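Local coordinates for putative polyketide cyclase (Bacillus cereus, PDB 3K0Z), which is of unknown function but, as a SnoaL-like member of the NTF2 clan and a putative lipoprotein, may act as a polyketide cyclase, at residues Glu98-Val103 with Val107-Ser112; Val10-Glu15 with Lys20-Asp25; Ile129-Asp134 with Glu139-Glu144; Gln41-Phe46 with Glu77-Ala82; Asn85-Lys88 with Asn92-Cys95. All blocks are in the same frame, centred on the assembly; numbering follows the deposited sequence.

Contact 1. Residues Glu98-Val103 with Val107-Ser112; sequences EDLLVV and VTARLS
The backbone oxygen of Arg110 takes two amide donors from the facing strand: Glu98 N at 2.7 Å, with a bent N-H...O angle of 136°, and Asp99 N more weakly at 3.3 Å. Two residues thus face one, a classic beta bulge. Arg110 N returns a bond to Asp99 O, and beyond the bulge Leu101 exchanges both backbone bonds with Thr108. The bulge brings the side chain of Glu98 toward the partner strand, where CB lies over one face of the Arg110 guanidinium, 3.4 Å from NH1. The carboxylate turns to Ser112, whose OG donates to Glu98 OE2 at 2.5 Å on the anti side. One water bridges Glu98 OE1 and Arg110 NH2; another, in the guanidinium plane, joins Arg110 NE to Asp99 OD2, which also forms a salt bridge with Lys106 of the second subunit. On the face opposite Asp99 and Arg110, Leu100 CD1 packs 3.6 Å from both Val107 CG1 and Ala109 CB, against helix 30-49. Arg110 makes a cation-pi contact with Trp141 of the second subunit, and Thr108 OG1 bonds to its counterpart there. The antiparallel hairpin belongs to the curved sheet of the NTF2-like fold, one face meeting the helix and the other the dimer partner.

Contact 2. Residues Val10-Glu15 with Lys20-Asp25; sequences VQLLKE and KAMTID
Val10 sets its CG2 methyl against CD1 of Ile24 at 3.5 Å, the two side chains crossing at about a right angle. Ile24 CG1 lies anti to the carbonyl carbon (chi1 -49°) and the chain runs on extended (chi2 172°), carrying CD1 from the strand to the valine. Nearer the turn, Leu12 and Met22, a selenomethionine, slide past each other in opposite directions. Their contact is longer, with Leu12 CD2 4.1 Å from Met22 CE; a bend at chi3 of -64° turns that methyl from the line of its chain. The segment 10-15 has no regular structure and is tied to helix 30-49 by hydrogen bonds of Gln11 O with His38 NE2 and Leu13 N with Gln41 OE1, while Leu12 also touches Val37. Strand 22-24, by contrast, pairs with strand 93-103 at the edge of the sheet. The touching groups between the two segments are methyls alone, so the N-terminal arm meets this edge strand by apolar packing, without the directional constraint of polar bonds.

Contact 3. Residues Ile129-Asp134 with Glu139-Glu144; sequences ILHVKD and EDWHLE
His131 ND1 donates to Glu139 OE2 at 2.8 Å, a His-carboxylate hydrogen bond across two antiparallel strands. The oxygen uses its anti lone pair and lies at the edge of the imidazole, near its plane, while the planes of ring and carboxylate are only 18° apart, nearly coplanar. The two side chains run side by side, with Glu139 CG 3.6 Å from His131 CB. Glu139 CG sits between its backbone N and carbonyl carbon (chi1 57°), and the chain then extends to deliver the carboxylate to the histidine. Its other oxygen, OE1, is bonded to His66 NE2, so the carboxylate is held between two histidines and the ring of His131 is limited in rotation.

Beside this pair, Ile129 CG2 packs 3.8 Å from CE3 of Trp141, and Ile129 O lies at the edge of the indole. The strands themselves are joined by Ile129 N to Trp141 O at 2.7 Å and by the return bond from Trp141 N to Ile129 O; His131 N also reaches Glu139 O. Farther out, His66 stacks on the indole. On the reverse face Leu130 CD2 lies 3.9 Å from Asp140 CB, and both residues touch Phe43 of helix 30-49. This hairpin of strands 120-133 and 136-144 lies between strand 106-117, through Leu130 and Val107, and strand 63-65, through Asp140 and Phe64.

Contact 4. Residues Gln41-Phe46 with Glu77-Ala82; sequences QRFYAF and EGLKFA
Phe46 carries its ring across to the backbone of the second helix, where CZ comes within 3.4 Å of Leu79 O. The oxygen lies at the edge of the ring, near its plane, so that the rim of aryl hydrogens, and not the pi face, is turned to the carbonyl. Phe46 holds CG anti to its backbone N (chi1 171°), which sends the ring out from helix 30-49. CE2 of the same ring packs 4.0 Å from Leu79 CB, the two side chains crossing obliquely. Leu79 has CG anti to the carbonyl carbon (chi1 -65°); its extended second torsion makes CD1 continue the chain, and the other branch, CD2, meets Phe43 CE1, 4.2 Å away. In the NTF2-like fold helices pack on the concave side of a curved sheet; here the segment axes are 12.3 Å apart and inclined at 43°, so only long side chains span the gap and no backbone meets backbone. Phe43 also rests on Leu130 of the sheet and makes an edge-to-face contact with Trp47, and the OH of Tyr44 lies at the edge of the Phe43 ring, in its plane. Trp47 touches Leu79 as well, while Ile55 of helix 55-58 packs against Phe46.

Contact 5. Residues Asn85-Lys88 with Asn92-Cys95; sequences NFRK and NIHC
Apolar packing centres on Ile93, whose CG1 lies 3.5 Å from CE1 of Phe86. Its CD1 methyl follows at 3.8 Å from the same ring carbon, and this branch of the isoleucine meets the ring obliquely at CE1, the two side chains crossing at about a right angle. CG1 of Ile93 is anti to the backbone N (chi1 -165°), which leaves CG2 as the second branch to meet Arg87. Phe86 also packs on Phe124, and Ile93 on Ile122, both of strand 120-133.

The second kind of contact sets a methyl against a charged plane: Ile93 CG2 stands over one face of the Arg87 guanidinium, offset toward its rim and 4.0 Å from NH2. The Arg87 side chain, extended from CG to NE, brings the guanidinium alongside this methyl. These contacts close the turn by which helix 76-87 passes into strand 93-103, a helix-to-strand connection leading into an inner strand of the NTF2-like sheet.

Polar bonds hold the parts around this packing. Arg87 NH1 donates to Ala83 O and NH2 to Trp47 O, which anchors the guanidinium to both long helices. Within segment 92-95, His94 NE2 donates to Asn92 OD1 at 2.8 Å, tilted from the carbonyl plane, and Asn92 ND2 bonds to Thr116. A buffer molecule, NHE, probably from the crystallisation liquor, accepts a hydrogen bond from Asn85 ND2 and lies about 4 Å from the side chain of Phe86.

From the N terminus, contact 2 comes first, folding the arm 10-15 back over strand 22-24. Contact 4 then closes the longest loop, 30 residues, bringing helix 76-87 to helix 30-49. Contact 5 follows as a short turn from that helix into strand 93-103, which contact 1 pairs with strand 106-117; contact 3 closes the last hairpin. All five are in series, and none nests in or crosses another. The sheet joins contacts 2, 1 and 3: Val102 N bonds to Thr23 O, and Val107 O to Leu130 N. Helix 30-49 ties contact 4 to contacts 1 and 3 through Tyr44, and to contact 2 through Gln41. Contacts 1, 2 and 3 also touch the second subunit.

Contact 1. Residues Glu98-Val103 with Val107-Ser112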
# COMPACT_ATOMS: atom_id res chain seq x y z
N GLU A 98 2.48 11.15 -3.20
CA GLU A 98 3.87 10.88 -3.48
C GLU A 98 4.11 10.07 -4.74
O GLU A 98 5.07 10.32 -5.48
CB GLU A 98 4.57 10.21 -2.31
CG GLU A 98 4.51 10.99 -1.01
CD GLU A 98 5.28 12.29 -1.07
OE1 GLU A 98 6.35 12.31 -1.70
OE2 GLU A 98 4.82 13.30 -0.52
N ASP A 99 3.25 9.12 -5.03
CA ASP A 99 3.48 8.27 -6.19
C ASP A 99 2.12 7.68 -6.60
O ASP A 99 1.26 7.45 -5.76
CB ASP A 99 4.52 7.22 -5.84
CG ASP A 99 5.11 6.48 -7.08
OD1 ASP A 99 4.84 6.85 -8.24
OD2 ASP A 99 5.85 5.49 -6.84
N LEU A 100 1.91 7.59 -7.90
CA LEU A 100 0.72 7.01 -8.49
C LEU A 100 1.08 5.99 -9.56
O LEU A 100 1.75 6.34 -10.56
CB LEU A 100 -0.11 8.14 -9.11
CG LEU A 100 -1.60 8.00 -9.12
CD1 LEU A 100 -2.18 7.95 -7.64
CD2 LEU A 100 -2.23 9.11 -9.99
N LEU A 101 0.63 4.75 -9.38
CA LEU A 101 0.94 3.62 -10.35
C LEU A 101 -0.37 3.21 -11.02
O LEU A 101 -1.31 2.74 -10.34
CB LEU A 101 1.55 2.44 -9.63
CG LEU A 101 2.63 2.91 -8.65
CD1 LEU A 101 3.11 1.70 -7.74
CD2 LEU A 101 3.79 3.60 -9.42
N VAL A 102 -0.44 3.37 -12.34
CA VAL A 102 -1.71 3.19 -13.07
C VAL A 102 -1.63 2.03 -14.06
O VAL A 102 -0.86 2.08 -14.98
CB VAL A 102 -2.14 4.50 -13.75
CG1 VAL A 102 -3.48 4.32 -14.40
CG2 VAL A 102 -2.14 5.70 -12.71
N VAL A 103 -2.44 0.97 -13.87
CA VAL A 103 -2.35 -0.21 -14.73
C VAL A 103 -3.64 -0.97 -14.76
O VAL A 103 -4.28 -1.15 -13.74
CB VAL A 103 -1.18 -1.13 -14.28
CG1 VAL A 103 -1.38 -1.75 -12.86
CG2 VAL A 103 -0.88 -2.23 -15.37
N VAL A 107 -5.36 1.57 -9.58
CA VAL A 107 -4.44 2.68 -9.30
C VAL A 107 -3.87 2.46 -7.90
O VAL A 107 -4.61 2.23 -6.97
CB VAL A 107 -5.17 4.07 -9.32
CG1 VAL A 107 -4.20 5.22 -8.91
CG2 VAL A 107 -5.72 4.36 -10.68
N THR A 108 -2.56 2.50 -7.76
CA THR A 108 -1.95 2.49 -6.43
C THR A 108 -1.49 3.89 -6.14
O THR A 108 -0.82 4.48 -6.98
CB THR A 108 -0.72 1.61 -6.39
OG1 THR A 108 -1.08 0.28 -6.82
CG2 THR A 108 -0.15 1.60 -4.96
N ALA A 109 -1.87 4.41 -4.98
CA ALA A 109 -1.41 5.72 -4.53
C ALA A 109 -0.62 5.58 -3.25
O ALA A 109 -1.06 4.85 -2.33
CB ALA A 109 -2.62 6.72 -4.30
N ARG A 110 0.52 6.28 -3.17
CA ARG A 110 1.25 6.40 -1.94
C ARG A 110 1.11 7.85 -1.49
O ARG A 110 1.50 8.79 -2.22
CB ARG A 110 2.73 6.03 -2.11
CG ARG A 110 3.57 6.18 -0.88
CD ARG A 110 4.98 5.54 -1.03
NE ARG A 110 5.83 6.19 -2.03
CZ ARG A 110 6.54 7.29 -1.82
NH1 ARG A 110 6.47 7.94 -0.68
NH2 ARG A 110 7.31 7.76 -2.79
N LEU A 111 0.61 8.03 -0.29
CA LEU A 111 0.28 9.35 0.26
C LEU A 111 1.17 9.80 1.40
O LEU A 111 1.76 8.95 2.10
CB LEU A 111 -1.16 9.36 0.75
CG LEU A 111 -2.31 9.03 -0.24
CD1 LEU A 111 -2.15 9.71 -1.68
CD2 LEU A 111 -2.60 7.51 -0.36
N SER A 112 1.34 11.12 1.55
CA SER A 112 1.98 11.69 2.73
C SER A 112 0.95 12.62 3.39
O SER A 112 0.25 13.36 2.68
CB SER A 112 3.29 12.42 2.39
OG SER A 112 3.09 13.31 1.31
O HOH W 1 8.26 10.49 -2.62
O HOH W 2 6.42 4.78 -4.30
O HOH W 3 -0.93 -0.11 -9.49

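Contact 2. Residues Val10-Glu15 with Lys20-Asp25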
# COMPACT_ATOMS: atom_id res chain seq x y z
N VAL A 10 -0.39 12.65 -19.23
CA VAL A 10 -1.65 13.04 -18.64
C VAL A 10 -1.61 14.51 -18.22
O VAL A 10 -0.71 14.97 -17.53
CB VAL A 10 -2.03 12.15 -17.41
CG1 VAL A 10 -3.26 12.71 -16.71
CG2 VAL A 10 -2.28 10.69 -17.85
N GLN A 11 -2.64 15.23 -18.61
CA GLN A 11 -2.82 16.59 -18.18
C GLN A 11 -3.55 16.57 -16.84
O GLN A 11 -4.74 16.20 -16.76
CB GLN A 11 -3.64 17.35 -19.21
CG GLN A 11 -3.78 18.79 -18.90
CD GLN A 11 -4.61 19.51 -19.96
OE1 GLN A 11 -4.36 19.34 -21.16
NE2 GLN A 11 -5.59 20.30 -19.52
N LEU A 12 -2.84 16.97 -15.79
CA LEU A 12 -3.37 16.93 -14.44
C LEU A 12 -4.35 18.06 -14.16
O LEU A 12 -4.22 19.15 -14.73
CB LEU A 12 -2.21 17.02 -13.44
CG LEU A 12 -1.18 15.91 -13.46
CD1 LEU A 12 -0.03 16.34 -12.58
CD2 LEU A 12 -1.74 14.52 -13.05
N LEU A 13 -5.28 17.79 -13.24
CA LEU A 13 -6.22 18.80 -12.80
C LEU A 13 -5.51 19.75 -11.86
O LEU A 13 -4.68 19.35 -11.02
CB LEU A 13 -7.42 18.16 -12.08
CG LEU A 13 -8.46 17.36 -12.87
CD1 LEU A 13 -9.42 16.69 -11.89
CD2 LEU A 13 -9.20 18.22 -13.86
N LYS A 14 -5.79 21.03 -12.05
CA LYS A 14 -5.19 22.08 -11.23
C LYS A 14 -6.00 22.20 -9.96
O LYS A 14 -7.14 21.74 -9.87
CB LYS A 14 -5.13 23.40 -12.00
CG LYS A 14 -4.10 23.39 -13.13
N GLU A 15 -5.34 22.75 -8.94
CA GLU A 15 -5.93 23.01 -7.66
C GLU A 15 -6.36 21.73 -6.89
O GLU A 15 -7.23 21.79 -6.03
CB GLU A 15 -7.04 24.04 -7.78
CG GLU A 15 -6.53 25.33 -8.43
CD GLU A 15 -7.61 26.40 -8.53
OE1 GLU A 15 -8.59 26.38 -7.74
OE2 GLU A 15 -7.46 27.27 -9.41
N LYS A 20 3.72 13.46 -7.27
CA LYS A 20 5.11 13.83 -7.36
C LYS A 20 5.86 12.90 -8.32
O LYS A 20 6.86 13.30 -8.91
CB LYS A 20 5.78 13.80 -5.99
CG LYS A 20 5.27 14.84 -5.04
CD LYS A 20 6.29 15.14 -3.95
CE LYS A 20 5.60 15.74 -2.73
NZ LYS A 20 4.44 16.62 -3.07
N ALA A 21 5.37 11.67 -8.46
CA ALA A 21 5.92 10.67 -9.40
C ALA A 21 4.74 9.82 -9.89
O ALA A 21 3.75 9.65 -9.17
CB ALA A 21 6.98 9.80 -8.71
N MSE A 22 4.82 9.33 -11.12
CA MSE A 22 3.79 8.47 -11.67
C MSE A 22 4.36 7.48 -12.64
O MSE A 22 5.27 7.82 -13.39
CB MSE A 22 2.79 9.27 -12.53
CG MSE A 22 1.74 9.96 -11.81
SE MSE A 22 0.39 10.73 -13.03
CE MSE A 22 1.32 11.92 -13.90
N THR A 23 3.76 6.29 -12.67
CA THR A 23 4.01 5.31 -13.68
C THR A 23 2.66 4.91 -14.29
O THR A 23 1.74 4.44 -13.60
CB THR A 23 4.73 4.08 -13.08
OG1 THR A 23 5.98 4.50 -12.52
CG2 THR A 23 4.96 3.03 -14.12
N ILE A 24 2.53 5.12 -15.59
CA ILE A 24 1.31 4.76 -16.30
C ILE A 24 1.54 3.71 -17.39
O ILE A 24 2.38 3.87 -18.28
CB ILE A 24 0.65 5.97 -16.95
CG1 ILE A 24 0.51 7.12 -15.93
CG2 ILE A 24 -0.70 5.51 -17.51
CD1 ILE A 24 0.02 8.48 -16.52
N ASP A 25 0.76 2.64 -17.30
CA ASP A 25 0.70 1.54 -18.29
C ASP A 25 0.55 2.17 -19.69
O ASP A 25 -0.42 2.87 -19.94
CB ASP A 25 -0.56 0.73 -17.91
CG ASP A 25 -0.94 -0.38 -18.89
OD1 ASP A 25 -0.37 -0.54 -19.99
OD2 ASP A 25 -1.92 -1.07 -18.51

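Contact 3. Residues Ile129-Asp134 with Glu139-Glu144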
# COMPACT_ATOMS: atom_id res chain seq x y z
N ILE A 129 -4.99 1.11 -2.73
CA ILE A 129 -5.22 0.47 -4.02
C ILE A 129 -6.68 0.78 -4.38
O ILE A 129 -7.61 0.43 -3.63
CB ILE A 129 -5.02 -1.05 -3.98
CG1 ILE A 129 -3.54 -1.37 -3.68
CG2 ILE A 129 -5.46 -1.65 -5.33
CD1 ILE A 129 -3.31 -2.81 -3.25
N LEU A 130 -6.84 1.45 -5.51
CA LEU A 130 -8.16 1.86 -6.00
C LEU A 130 -8.56 1.08 -7.24
O LEU A 130 -7.75 0.92 -8.14
CB LEU A 130 -8.09 3.33 -6.36
CG LEU A 130 -7.53 4.34 -5.37
CD1 LEU A 130 -7.40 5.68 -6.12
CD2 LEU A 130 -8.32 4.51 -4.07
N HIS A 131 -9.81 0.62 -7.30
CA HIS A 131 -10.37 -0.01 -8.49
C HIS A 131 -11.22 1.07 -9.17
O HIS A 131 -12.13 1.64 -8.54
CB HIS A 131 -11.24 -1.15 -8.11
CG HIS A 131 -11.37 -2.21 -9.16
ND1 HIS A 131 -11.92 -3.45 -8.88
CD2 HIS A 131 -10.97 -2.25 -10.45
CE1 HIS A 131 -11.89 -4.18 -9.98
NE2 HIS A 131 -11.32 -3.48 -10.95
N VAL A 132 -10.90 1.38 -10.42
CA VAL A 132 -11.58 2.46 -11.15
C VAL A 132 -12.30 1.91 -12.36
O VAL A 132 -11.70 1.16 -13.09
CB VAL A 132 -10.57 3.50 -11.67
CG1 VAL A 132 -11.31 4.73 -12.24
CG2 VAL A 132 -9.60 3.90 -10.56
N LYS A 133 -13.59 2.24 -12.53
CA LYS A 133 -14.38 1.80 -13.66
C LYS A 133 -15.03 3.04 -14.25
O LYS A 133 -15.66 3.81 -13.54
CB LYS A 133 -15.46 0.81 -13.24
N ASP A 134 -14.84 3.27 -15.54
CA ASP A 134 -15.42 4.42 -16.21
C ASP A 134 -15.15 5.72 -15.46
O ASP A 134 -16.03 6.53 -15.29
CB ASP A 134 -16.92 4.19 -16.40
CG ASP A 134 -17.23 2.92 -17.24
OD1 ASP A 134 -16.52 2.66 -18.25
OD2 ASP A 134 -18.18 2.19 -16.90
N GLU A 139 -14.24 0.64 -5.53
CA GLU A 139 -13.86 -0.02 -4.29
C GLU A 139 -12.36 0.24 -3.99
O GLU A 139 -11.60 0.69 -4.86
CB GLU A 139 -14.14 -1.54 -4.36
CG GLU A 139 -13.47 -2.24 -5.50
CD GLU A 139 -13.93 -3.70 -5.74
OE1 GLU A 139 -14.70 -4.26 -4.97
OE2 GLU A 139 -13.46 -4.31 -6.69
N ASP A 140 -11.96 0.00 -2.75
CA ASP A 140 -10.57 0.18 -2.43
C ASP A 140 -10.11 -0.70 -1.29
O ASP A 140 -10.92 -1.32 -0.58
CB ASP A 140 -10.20 1.66 -2.24
CG ASP A 140 -10.68 2.25 -0.92
OD1 ASP A 140 -11.58 1.69 -0.32
OD2 ASP A 140 -10.14 3.30 -0.47
N TRP A 141 -8.79 -0.73 -1.16
CA TRP A 141 -8.04 -1.41 -0.12
C TRP A 141 -6.96 -0.42 0.26
O TRP A 141 -6.17 0.01 -0.58
CB TRP A 141 -7.37 -2.68 -0.65
CG TRP A 141 -8.27 -3.69 -1.24
CD1 TRP A 141 -8.71 -4.85 -0.65
CD2 TRP A 141 -8.77 -3.73 -2.60
NE1 TRP A 141 -9.46 -5.56 -1.54
CE2 TRP A 141 -9.51 -4.89 -2.74
CE3 TRP A 141 -8.63 -2.89 -3.70
CZ2 TRP A 141 -10.17 -5.23 -3.93
CZ3 TRP A 141 -9.28 -3.22 -4.89
CH2 TRP A 141 -10.06 -4.37 -4.98
N HIS A 142 -6.88 -0.06 1.54
CA HIS A 142 -5.97 0.99 1.92
C HIS A 142 -5.48 0.79 3.33
O HIS A 142 -6.11 0.09 4.16
CB HIS A 142 -6.70 2.33 1.79
CG HIS A 142 -7.84 2.49 2.75
ND1 HIS A 142 -7.71 3.16 3.95
CD2 HIS A 142 -9.11 2.03 2.70
CE1 HIS A 142 -8.87 3.14 4.58
NE2 HIS A 142 -9.74 2.46 3.85
N LEU A 143 -4.37 1.43 3.63
CA LEU A 143 -3.77 1.36 4.98
C LEU A 143 -3.04 2.66 5.28
O LEU A 143 -2.28 3.15 4.44
CB LEU A 143 -2.82 0.18 4.99
CG LEU A 143 -2.50 -0.60 6.23
CD1 LEU A 143 -3.71 -0.85 7.15
CD2 LEU A 143 -1.83 -1.91 5.75
N GLU A 144 -3.33 3.24 6.44
CA GLU A 144 -2.68 4.47 6.90
C GLU A 144 -1.81 4.01 8.03
O GLU A 144 -2.18 3.06 8.74
CB GLU A 144 -3.71 5.47 7.41
CG GLU A 144 -4.62 6.05 6.33
CD GLU A 144 -5.70 5.09 5.85
OE1 GLU A 144 -6.53 4.69 6.68
OE2 GLU A 144 -5.71 4.79 4.63

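Contact 4. Residues Gln41-Phe46 with Glu77-Ala82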
# COMPACT_ATOMS: atom_id res chain seq x y z
N GLN A 41 -6.83 12.15 -8.23
CA GLN A 41 -6.64 13.52 -7.79
C GLN A 41 -7.84 14.03 -6.97
O GLN A 41 -7.66 14.68 -5.93
CB GLN A 41 -6.39 14.43 -8.96
CG GLN A 41 -5.02 14.36 -9.57
CD GLN A 41 -4.81 15.49 -10.53
OE1 GLN A 41 -5.11 15.39 -11.74
NE2 GLN A 41 -4.27 16.59 -10.01
N ARG A 42 -9.06 13.71 -7.43
CA ARG A 42 -10.27 14.16 -6.74
C ARG A 42 -10.41 13.46 -5.42
O ARG A 42 -10.88 14.04 -4.48
CB ARG A 42 -11.53 13.89 -7.56
CG ARG A 42 -11.68 14.76 -8.79
CD ARG A 42 -13.05 14.62 -9.44
NE ARG A 42 -13.12 15.35 -10.72
CZ ARG A 42 -12.84 14.83 -11.93
NH1 ARG A 42 -12.51 13.55 -12.09
NH2 ARG A 42 -12.94 15.59 -13.00
N PHE A 43 -10.06 12.18 -5.37
CA PHE A 43 -10.13 11.42 -4.16
C PHE A 43 -9.17 12.02 -3.12
O PHE A 43 -9.56 12.22 -1.97
CB PHE A 43 -9.80 9.93 -4.42
CG PHE A 43 -10.21 8.98 -3.30
CD1 PHE A 43 -11.53 8.89 -2.88
CD2 PHE A 43 -9.28 8.10 -2.75
CE1 PHE A 43 -11.89 7.99 -1.86
CE2 PHE A 43 -9.67 7.17 -1.77
CZ PHE A 43 -10.96 7.13 -1.34
N TYR A 44 -7.93 12.32 -3.51
CA TYR A 44 -7.01 12.94 -2.52
C TYR A 44 -7.29 14.44 -2.28
O TYR A 44 -6.98 14.93 -1.20
CB TYR A 44 -5.53 12.57 -2.75
CG TYR A 44 -5.46 11.06 -2.72
CD1 TYR A 44 -5.68 10.37 -1.53
CD2 TYR A 44 -5.33 10.34 -3.88
CE1 TYR A 44 -5.79 8.98 -1.49
CE2 TYR A 44 -5.38 8.93 -3.86
CZ TYR A 44 -5.62 8.28 -2.65
OH TYR A 44 -5.71 6.92 -2.64
N ALA A 45 -7.92 15.14 -3.23
CA ALA A 45 -8.48 16.49 -2.95
C ALA A 45 -9.52 16.42 -1.82
O ALA A 45 -9.55 17.27 -0.95
CB ALA A 45 -9.08 17.15 -4.20
N PHE A 46 -10.37 15.39 -1.85
CA PHE A 46 -11.35 15.24 -0.82
C PHE A 46 -10.65 14.99 0.52
O PHE A 46 -10.94 15.65 1.51
CB PHE A 46 -12.31 14.10 -1.13
CG PHE A 46 -13.19 13.79 0.03
CD1 PHE A 46 -14.16 14.70 0.43
CD2 PHE A 46 -12.98 12.66 0.78
CE1 PHE A 46 -14.95 14.44 1.56
CE2 PHE A 46 -13.76 12.38 1.89
CZ PHE A 46 -14.73 13.27 2.29
N GLU A 77 -20.99 7.37 3.03
CA GLU A 77 -21.26 8.06 4.29
C GLU A 77 -20.05 7.96 5.23
O GLU A 77 -19.82 8.84 6.06
CB GLU A 77 -22.59 7.58 4.94
CG GLU A 77 -22.56 6.27 5.78
CD GLU A 77 -23.95 5.81 6.25
OE1 GLU A 77 -24.91 6.61 6.29
OE2 GLU A 77 -24.08 4.64 6.61
N GLY A 78 -19.27 6.90 5.05
CA GLY A 78 -18.04 6.70 5.83
C GLY A 78 -16.89 7.60 5.40
O GLY A 78 -16.01 7.91 6.22
N LEU A 79 -16.87 8.00 4.13
CA LEU A 79 -15.91 8.98 3.67
C LEU A 79 -16.14 10.35 4.35
O LEU A 79 -15.21 11.03 4.78
CB LEU A 79 -16.01 9.12 2.14
CG LEU A 79 -15.62 7.83 1.37
CD1 LEU A 79 -15.87 8.01 -0.10
CD2 LEU A 79 -14.16 7.38 1.65
N LYS A 80 -17.39 10.74 4.40
CA LYS A 80 -17.81 11.98 5.07
C LYS A 80 -17.52 11.95 6.56
O LYS A 80 -17.09 12.95 7.15
CB LYS A 80 -19.30 12.16 4.86
CG LYS A 80 -19.68 12.27 3.40
CD LYS A 80 -21.17 12.40 3.23
CE LYS A 80 -21.55 12.24 1.77
NZ LYS A 80 -23.02 12.17 1.68
N PHE A 81 -17.80 10.81 7.18
CA PHE A 81 -17.53 10.62 8.60
C PHE A 81 -16.06 10.80 8.92
O PHE A 81 -15.71 11.56 9.81
CB PHE A 81 -18.00 9.26 9.09
CG PHE A 81 -17.66 8.99 10.53
CD1 PHE A 81 -18.46 9.51 11.53
CD2 PHE A 81 -16.54 8.25 10.89
CE1 PHE A 81 -18.14 9.29 12.88
CE2 PHE A 81 -16.22 8.04 12.23
CZ PHE A 81 -17.02 8.58 13.22
N ALA A 82 -15.20 10.12 8.17
CA ALA A 82 -13.77 10.10 8.40
C ALA A 82 -13.10 11.47 8.28
O ALA A 82 -12.22 11.82 9.10
CB ALA A 82 -13.08 9.04 7.42

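Contact 5. Residues Asn85-Lys88 with Asn92-Cys95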
# COMPACT_ATOMS: atom_id res chain seq x y z
N ASN A 85 -14.26 13.49 11.31
CA ASN A 85 -13.81 12.89 12.55
C ASN A 85 -12.32 13.20 12.75
O ASN A 85 -11.92 13.63 13.81
CB ASN A 85 -14.09 11.38 12.51
CG ASN A 85 -13.74 10.66 13.82
OD1 ASN A 85 -14.25 10.99 14.88
ND2 ASN A 85 -12.86 9.65 13.72
N PHE A 86 -11.52 13.03 11.70
CA PHE A 86 -10.11 13.33 11.80
C PHE A 86 -9.83 14.79 12.22
O PHE A 86 -9.00 15.04 13.10
CB PHE A 86 -9.43 13.03 10.47
CG PHE A 86 -7.95 12.93 10.57
CD1 PHE A 86 -7.15 14.05 10.44
CD2 PHE A 86 -7.36 11.73 10.86
CE1 PHE A 86 -5.77 13.95 10.56
CE2 PHE A 86 -6.00 11.62 10.96
CZ PHE A 86 -5.20 12.74 10.80
N ARG A 87 -10.54 15.74 11.64
CA ARG A 87 -10.32 17.17 11.93
C ARG A 87 -10.70 17.63 13.32
O ARG A 87 -10.27 18.68 13.76
CB ARG A 87 -11.02 18.00 10.88
CG ARG A 87 -10.25 18.05 9.58
CD ARG A 87 -11.13 18.42 8.28
NE ARG A 87 -10.24 18.42 7.10
CZ ARG A 87 -9.92 17.36 6.37
NH1 ARG A 87 -10.48 16.17 6.56
NH2 ARG A 87 -9.08 17.53 5.36
N LYS A 88 -11.47 16.81 14.04
CA LYS A 88 -11.75 17.09 15.44
C LYS A 88 -10.50 17.00 16.36
O LYS A 88 -10.46 17.65 17.41
CB LYS A 88 -12.85 16.13 15.92
CG LYS A 88 -14.19 16.35 15.19
CD LYS A 88 -15.28 15.43 15.74
CE LYS A 88 -16.54 15.42 14.84
NZ LYS A 88 -17.53 14.41 15.36
N ASN A 92 -5.22 20.84 11.55
CA ASN A 92 -4.14 21.27 10.66
C ASN A 92 -3.49 20.03 10.04
O ASN A 92 -2.46 19.53 10.53
CB ASN A 92 -3.10 22.07 11.41
CG ASN A 92 -2.03 22.61 10.49
OD1 ASN A 92 -2.28 22.86 9.30
ND2 ASN A 92 -0.83 22.79 11.02
N ILE A 93 -4.10 19.56 8.95
CA ILE A 93 -3.70 18.36 8.23
C ILE A 93 -3.76 18.61 6.71
O ILE A 93 -4.64 19.32 6.25
CB ILE A 93 -4.63 17.14 8.59
CG1 ILE A 93 -3.98 15.83 8.14
CG2 ILE A 93 -6.08 17.35 8.02
CD1 ILE A 93 -2.68 15.46 8.89
N HIS A 94 -2.83 17.98 5.98
CA HIS A 94 -2.65 18.18 4.55
C HIS A 94 -2.23 16.86 3.93
O HIS A 94 -1.40 16.13 4.52
CB HIS A 94 -1.54 19.24 4.36
CG HIS A 94 -1.82 20.49 5.13
ND1 HIS A 94 -2.62 21.50 4.64
CD2 HIS A 94 -1.46 20.87 6.38
CE1 HIS A 94 -2.73 22.45 5.55
NE2 HIS A 94 -2.04 22.09 6.62
N CYS A 95 -2.76 16.57 2.74
CA CYS A 95 -2.51 15.31 2.02
C CYS A 95 -1.84 15.58 0.68
O CYS A 95 -2.33 16.43 -0.06
CB CYS A 95 -3.86 14.63 1.79
SG CYS A 95 -3.75 13.09 0.85